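Local coordinates for DUF1611 domain-containing protein (PDB 2OBN) that is of unknown function but pairs a Rossmann-like domain with a P-loop NTPase-like domain, so it may bind a nucleotide, at residues S236-R250 against I276-A290. The protein carries 2 engineered substitutions. Residues are numbered along the deposited sequence; the frame is centred on the assembly and turned at random.
Sequences SLLHPGSTATLPLIR and IPPLPEVIRLYETVA
Leu237 lays its CD1 over one face of the Tyr286 ring, 3.8 Å from the ring centroid and offset toward the rim, a CH-pi contact. At the ring's edge Thr245 CG2 sits 3.5 Å from Tyr286 CE1. The Arg250 guanidinium has Leu246 CD1 centred over one face, while Val289 O lies at its edge, in plane: NH1 (3.0 Å) and NH2 (3.1 Å) of Arg250 both grip this oxygen through somewhat bent bonds. The Arg250 chain turns at chi2 (-80°), which brings its end to helix 279-290. Leu237 N donates almost straight (171°) to Tyr286 OH, which also hydrogen-bonds Gly159 O at the end of strand 153-159; a water joins it to Thr245 OG1, itself hydrogen-bonded to Gln234 O. Val289 CG2 packs 3.7 Å from Leu237 CD1, its CG1 against Leu246 CD1 and Ile249 CD1. Leu238 sets both its methyls against Pro277 CD and slides past Leu285. Arg250 NH2 also bonds Leu237 O of the second subunit. A leucine here would probably leave Val289 O without these two donors and that Leu237 O without its mate. The buried tyrosine hydroxyl and guanidinium thus pin an otherwise apolar loop-and-helix packing, the latter linking it to the dimer interface.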
loop_
_atom_site.group_PDB
_atom_site.type_symbol
_atom_site.label_atom_id
_atom_site.label_comp_id
_atom_site.label_asym_id
_atom_site.label_seq_id
_atom_site.Cartn_x
_atom_site.Cartn_y
_atom_site.Cartn_z
ATOM N N SER B 236 3.060 -4.560 -10.051
ATOM C CA SER B 236 3.281 -5.955 -10.363
ATOM C C SER B 236 3.783 -6.679 -9.136
ATOM O O SER B 236 4.646 -6.163 -8.421
ATOM C CB SER B 236 4.350 -6.113 -11.445
ATOM O OG SER B 236 4.653 -7.492 -11.620
ATOM N N LEU B 237 3.302 -7.901 -8.925
ATOM C CA LEU B 237 3.790 -8.711 -7.817
ATOM C C LEU B 237 5.222 -9.213 -8.059
ATOM O O LEU B 237 5.777 -9.879 -7.199
ATOM C CB LEU B 237 2.843 -9.896 -7.561
ATOM C CG LEU B 237 1.428 -9.558 -7.079
ATOM C CD1 LEU B 237 0.625 -10.840 -6.959
ATOM C CD2 LEU B 237 1.445 -8.817 -5.762
ATOM N N LEU B 238 5.783 -8.919 -9.241
ATOM C CA LEU B 238 7.131 -9.313 -9.624
ATOM C C LEU B 238 8.124 -8.161 -9.470
ATOM O O LEU B 238 9.331 -8.370 -9.520
ATOM C CB LEU B 238 7.152 -9.795 -11.082
ATOM C CG LEU B 238 6.142 -10.864 -11.474
ATOM C CD1 LEU B 238 6.364 -11.295 -12.903
ATOM C CD2 LEU B 238 6.231 -12.062 -10.527
ATOM N N HIS B 239 7.599 -6.950 -9.275
ATOM C CA HIS B 239 8.417 -5.774 -9.089
ATOM C C HIS B 239 8.724 -5.648 -7.595
ATOM O O HIS B 239 7.795 -5.627 -6.789
ATOM C CB HIS B 239 7.659 -4.565 -9.606
ATOM C CG HIS B 239 8.479 -3.324 -9.683
ATOM N ND1 HIS B 239 9.085 -2.771 -8.577
ATOM C CD2 HIS B 239 8.744 -2.494 -10.717
ATOM C CE1 HIS B 239 9.714 -1.665 -8.934
ATOM N NE2 HIS B 239 9.526 -1.477 -10.229
ATOM N N PRO B 240 10.029 -5.552 -7.220
ATOM C CA PRO B 240 10.441 -5.501 -5.798
ATOM C C PRO B 240 10.002 -4.280 -4.973
ATOM O O PRO B 240 10.122 -4.297 -3.747
ATOM C CB PRO B 240 11.974 -5.522 -5.883
ATOM C CG PRO B 240 12.282 -4.992 -7.216
ATOM C CD PRO B 240 11.204 -5.460 -8.112
ATOM N N GLY B 241 9.541 -3.225 -5.626
ATOM C CA GLY B 241 9.114 -2.013 -4.923
ATOM C C GLY B 241 7.637 -1.687 -5.020
ATOM O O GLY B 241 7.195 -0.696 -4.429
ATOM N N SER B 242 6.877 -2.549 -5.691
ATOM C CA SER B 242 5.464 -2.355 -5.931
ATOM C C SER B 242 4.552 -2.991 -4.893
ATOM O O SER B 242 4.777 -4.115 -4.428
ATOM C CB SER B 242 5.108 -2.926 -7.298
ATOM O OG SER B 242 3.734 -2.725 -7.579
ATOM N N THR B 243 3.494 -2.253 -4.576
ATOM C CA THR B 243 2.484 -2.639 -3.596
ATOM C C THR B 243 1.072 -2.622 -4.159
ATOM O O THR B 243 0.235 -3.409 -3.733
ATOM C CB THR B 243 2.528 -1.617 -2.397
ATOM O OG1 THR B 243 3.744 -1.767 -1.658
ATOM C CG2 THR B 243 1.371 -1.758 -1.444
ATOM N N ALA B 244 0.813 -1.737 -5.123
ATOM C CA ALA B 244 -0.560 -1.406 -5.544
ATOM C C ALA B 244 -1.453 -2.514 -6.065
ATOM O O ALA B 244 -2.674 -2.369 -6.078
ATOM C CB ALA B 244 -0.528 -0.259 -6.557
ATOM N N THR B 245 -0.872 -3.609 -6.519
ATOM C CA THR B 245 -1.690 -4.703 -7.003
ATOM C C THR B 245 -2.545 -5.306 -5.881
ATOM O O THR B 245 -3.691 -5.680 -6.126
ATOM C CB THR B 245 -0.841 -5.838 -7.623
ATOM O OG1 THR B 245 0.031 -5.306 -8.625
ATOM C CG2 THR B 245 -1.753 -6.869 -8.266
ATOM N N LEU B 246 -2.009 -5.393 -4.666
ATOM C CA LEU B 246 -2.759 -6.035 -3.588
ATOM C C LEU B 246 -4.082 -5.296 -3.270
ATOM O O LEU B 246 -5.142 -5.928 -3.299
ATOM C CB LEU B 246 -1.881 -6.262 -2.358
ATOM C CG LEU B 246 -2.492 -7.007 -1.173
ATOM C CD1 LEU B 246 -3.116 -8.364 -1.570
ATOM C CD2 LEU B 246 -1.414 -7.168 -0.088
ATOM N N PRO B 247 -4.030 -3.972 -2.967
ATOM C CA PRO B 247 -5.302 -3.253 -2.760
ATOM C C PRO B 247 -6.241 -3.258 -3.967
ATOM O O PRO B 247 -7.450 -3.225 -3.783
ATOM C CB PRO B 247 -4.856 -1.821 -2.414
ATOM C CG PRO B 247 -3.409 -1.732 -2.834
ATOM C CD PRO B 247 -2.865 -3.104 -2.704
ATOM N N LEU B 248 -5.715 -3.279 -5.187
ATOM C CA LEU B 248 -6.595 -3.370 -6.372
ATOM C C LEU B 248 -7.428 -4.648 -6.321
ATOM O O LEU B 248 -8.644 -4.609 -6.486
ATOM C CB LEU B 248 -5.791 -3.297 -7.666
ATOM C CG LEU B 248 -5.276 -1.891 -7.977
ATOM C CD1 LEU B 248 -4.268 -1.908 -9.118
ATOM C CD2 LEU B 248 -6.412 -0.952 -8.296
ATOM N N ILE B 249 -6.761 -5.764 -6.051
ATOM C CA ILE B 249 -7.415 -7.067 -5.926
ATOM C C ILE B 249 -8.381 -7.124 -4.721
ATOM O O ILE B 249 -9.505 -7.588 -4.836
ATOM C CB ILE B 249 -6.362 -8.191 -5.802
ATOM C CG1 ILE B 249 -5.636 -8.365 -7.131
ATOM C CG2 ILE B 249 -7.015 -9.510 -5.395
ATOM C CD1 ILE B 249 -4.481 -9.386 -7.117
ATOM N N ARG B 250 -7.925 -6.665 -3.565
ATOM C CA ARG B 250 -8.734 -6.720 -2.355
ATOM C C ARG B 250 -9.903 -5.750 -2.430
ATOM O O ARG B 250 -11.046 -6.101 -2.095
ATOM C CB ARG B 250 -7.860 -6.424 -1.134
ATOM C CG ARG B 250 -6.794 -7.478 -0.862
ATOM C CD ARG B 250 -7.374 -8.706 -0.142
ATOM N NE ARG B 250 -6.354 -9.733 0.072
ATOM C CZ ARG B 250 -5.989 -10.634 -0.832
ATOM N NH1 ARG B 250 -6.591 -10.706 -2.020
ATOM N NH2 ARG B 250 -5.028 -11.497 -0.530
ATOM N N ILE B 276 11.573 -12.526 -14.282
ATOM C CA ILE B 276 10.153 -12.725 -14.477
ATOM C C ILE B 276 9.999 -14.233 -14.595
ATOM O O ILE B 276 10.515 -14.834 -15.538
ATOM C CB ILE B 276 9.610 -12.087 -15.773
ATOM C CG1 ILE B 276 9.737 -10.554 -15.709
ATOM C CG2 ILE B 276 8.153 -12.542 -15.995
ATOM C CD1 ILE B 276 9.099 -9.790 -16.892
ATOM N N PRO B 277 9.292 -14.867 -13.653
ATOM C CA PRO B 277 9.161 -16.314 -13.840
ATOM C C PRO B 277 8.364 -16.699 -15.110
ATOM O O PRO B 277 7.738 -15.831 -15.748
ATOM C CB PRO B 277 8.375 -16.766 -12.596
ATOM C CG PRO B 277 8.360 -15.601 -11.647
ATOM C CD PRO B 277 8.577 -14.380 -12.456
ATOM N N PRO B 278 8.379 -17.989 -15.481
ATOM C CA PRO B 278 7.554 -18.402 -16.614
ATOM C C PRO B 278 6.105 -18.042 -16.310
ATOM O O PRO B 278 5.737 -18.011 -15.138
ATOM C CB PRO B 278 7.728 -19.916 -16.647
ATOM C CG PRO B 278 9.053 -20.166 -15.975
ATOM C CD PRO B 278 9.136 -19.112 -14.900
ATOM N N LEU B 279 5.303 -17.793 -17.344
ATOM C CA LEU B 279 3.918 -17.349 -17.162
ATOM C C LEU B 279 3.009 -18.264 -16.343
ATOM O O LEU B 279 2.190 -17.748 -15.589
ATOM C CB LEU B 279 3.269 -16.973 -18.504
ATOM C CG LEU B 279 3.823 -15.682 -19.153
ATOM C CD1 LEU B 279 3.166 -15.402 -20.505
ATOM C CD2 LEU B 279 3.641 -14.463 -18.248
ATOM N N PRO B 280 3.143 -19.610 -16.473
ATOM C CA PRO B 280 2.329 -20.479 -15.611
ATOM C C PRO B 280 2.558 -20.197 -14.118
ATOM O O PRO B 280 1.614 -20.254 -13.336
ATOM C CB PRO B 280 2.820 -21.895 -15.966
ATOM C CG PRO B 280 3.325 -21.789 -17.319
ATOM C CD PRO B 280 3.977 -20.419 -17.380
ATOM N N GLU B 281 3.803 -19.897 -13.742
ATOM C CA GLU B 281 4.117 -19.546 -12.348
ATOM C C GLU B 281 3.534 -18.201 -11.950
ATOM O O GLU B 281 3.078 -18.042 -10.823
ATOM C CB GLU B 281 5.638 -19.572 -12.075
ATOM C CG GLU B 281 6.218 -20.979 -12.017
ATOM C CD GLU B 281 5.544 -21.797 -10.937
ATOM O OE1 GLU B 281 5.532 -21.352 -9.767
ATOM O OE2 GLU B 281 4.999 -22.875 -11.259
ATOM N N VAL B 282 3.561 -17.239 -12.869
ATOM C CA VAL B 282 3.010 -15.914 -12.603
ATOM C C VAL B 282 1.479 -16.046 -12.451
ATOM O O VAL B 282 0.876 -15.401 -11.591
ATOM C CB VAL B 282 3.386 -14.879 -13.726
ATOM C CG1 VAL B 282 2.779 -13.517 -13.435
ATOM C CG2 VAL B 282 4.911 -14.752 -13.896
ATOM N N ILE B 283 0.851 -16.869 -13.288
ATOM C CA ILE B 283 -0.611 -17.110 -13.186
ATOM C C ILE B 283 -0.989 -17.696 -11.823
ATOM O O ILE B 283 -1.948 -17.242 -11.190
ATOM C CB ILE B 283 -1.102 -18.026 -14.319
ATOM C CG1 ILE B 283 -1.057 -17.260 -15.657
ATOM C CG2 ILE B 283 -2.508 -18.550 -14.033
ATOM C CD1 ILE B 283 -0.997 -18.151 -16.880
ATOM N N ARG B 284 -0.233 -18.693 -11.378
ATOM C CA ARG B 284 -0.452 -19.314 -10.070
ATOM C C ARG B 284 -0.300 -18.273 -8.933
ATOM O O ARG B 284 -1.134 -18.193 -8.030
ATOM C CB ARG B 284 0.527 -20.476 -9.882
ATOM C CG ARG B 284 0.254 -21.340 -8.663
ATOM N N LEU B 285 0.751 -17.461 -9.001
ATOM C CA LEU B 285 0.963 -16.402 -8.015
ATOM C C LEU B 285 -0.281 -15.500 -7.888
ATOM O O LEU B 285 -0.873 -15.396 -6.798
ATOM C CB LEU B 285 2.201 -15.576 -8.378
ATOM C CG LEU B 285 2.463 -14.265 -7.621
ATOM C CD1 LEU B 285 2.694 -14.509 -6.149
ATOM C CD2 LEU B 285 3.641 -13.550 -8.269
ATOM N N TYR B 286 -0.699 -14.878 -8.990
ATOM C CA TYR B 286 -1.890 -14.005 -8.943
ATOM C C TYR B 286 -3.161 -14.714 -8.467
ATOM O O TYR B 286 -3.934 -14.160 -7.665
ATOM C CB TYR B 286 -2.127 -13.293 -10.288
ATOM C CG TYR B 286 -1.223 -12.085 -10.469
ATOM C CD1 TYR B 286 -1.505 -10.910 -9.810
ATOM C CD2 TYR B 286 -0.092 -12.123 -11.272
ATOM C CE1 TYR B 286 -0.705 -9.803 -9.936
ATOM C CE2 TYR B 286 0.733 -10.988 -11.410
ATOM C CZ TYR B 286 0.402 -9.835 -10.726
ATOM O OH TYR B 286 1.148 -8.682 -10.812
ATOM N N GLU B 287 -3.374 -15.939 -8.928
ATOM C CA GLU B 287 -4.572 -16.675 -8.530
ATOM C C GLU B 287 -4.589 -16.966 -7.034
ATOM O O GLU B 287 -5.637 -16.838 -6.383
ATOM C CB GLU B 287 -4.754 -17.944 -9.366
ATOM C CG GLU B 287 -5.238 -17.618 -10.775
ATOM C CD GLU B 287 -5.455 -18.842 -11.658
ATOM O OE1 GLU B 287 -5.055 -19.962 -11.261
ATOM O OE2 GLU B 287 -6.012 -18.666 -12.766
ATOM N N THR B 288 -3.429 -17.347 -6.506
ATOM C CA THR B 288 -3.269 -17.647 -5.087
ATOM C C THR B 288 -3.497 -16.391 -4.242
ATOM O O THR B 288 -4.140 -16.476 -3.185
ATOM C CB THR B 288 -1.874 -18.281 -4.814
ATOM O OG1 THR B 288 -1.816 -19.577 -5.434
ATOM C CG2 THR B 288 -1.594 -18.442 -3.311
ATOM N N VAL B 289 -2.977 -15.244 -4.704
ATOM C CA VAL B 289 -3.179 -13.952 -4.029
ATOM C C VAL B 289 -4.650 -13.555 -4.098
ATOM O O VAL B 289 -5.229 -13.156 -3.099
ATOM C CB VAL B 289 -2.290 -12.817 -4.628
ATOM C CG1 VAL B 289 -2.653 -11.432 -4.064
ATOM C CG2 VAL B 289 -0.816 -13.087 -4.345
ATOM N N ALA B 290 -5.260 -13.681 -5.271
ATOM C CA ALA B 290 -6.658 -13.296 -5.444
ATOM C C ALA B 290 -7.637 -14.149 -4.623
ATOM O O ALA B 290 -8.612 -13.613 -4.102
ATOM C CB ALA B 290 -7.035 -13.289 -6.918
HETATM O O HOH W 1 -0.154 -5.922 -11.735
#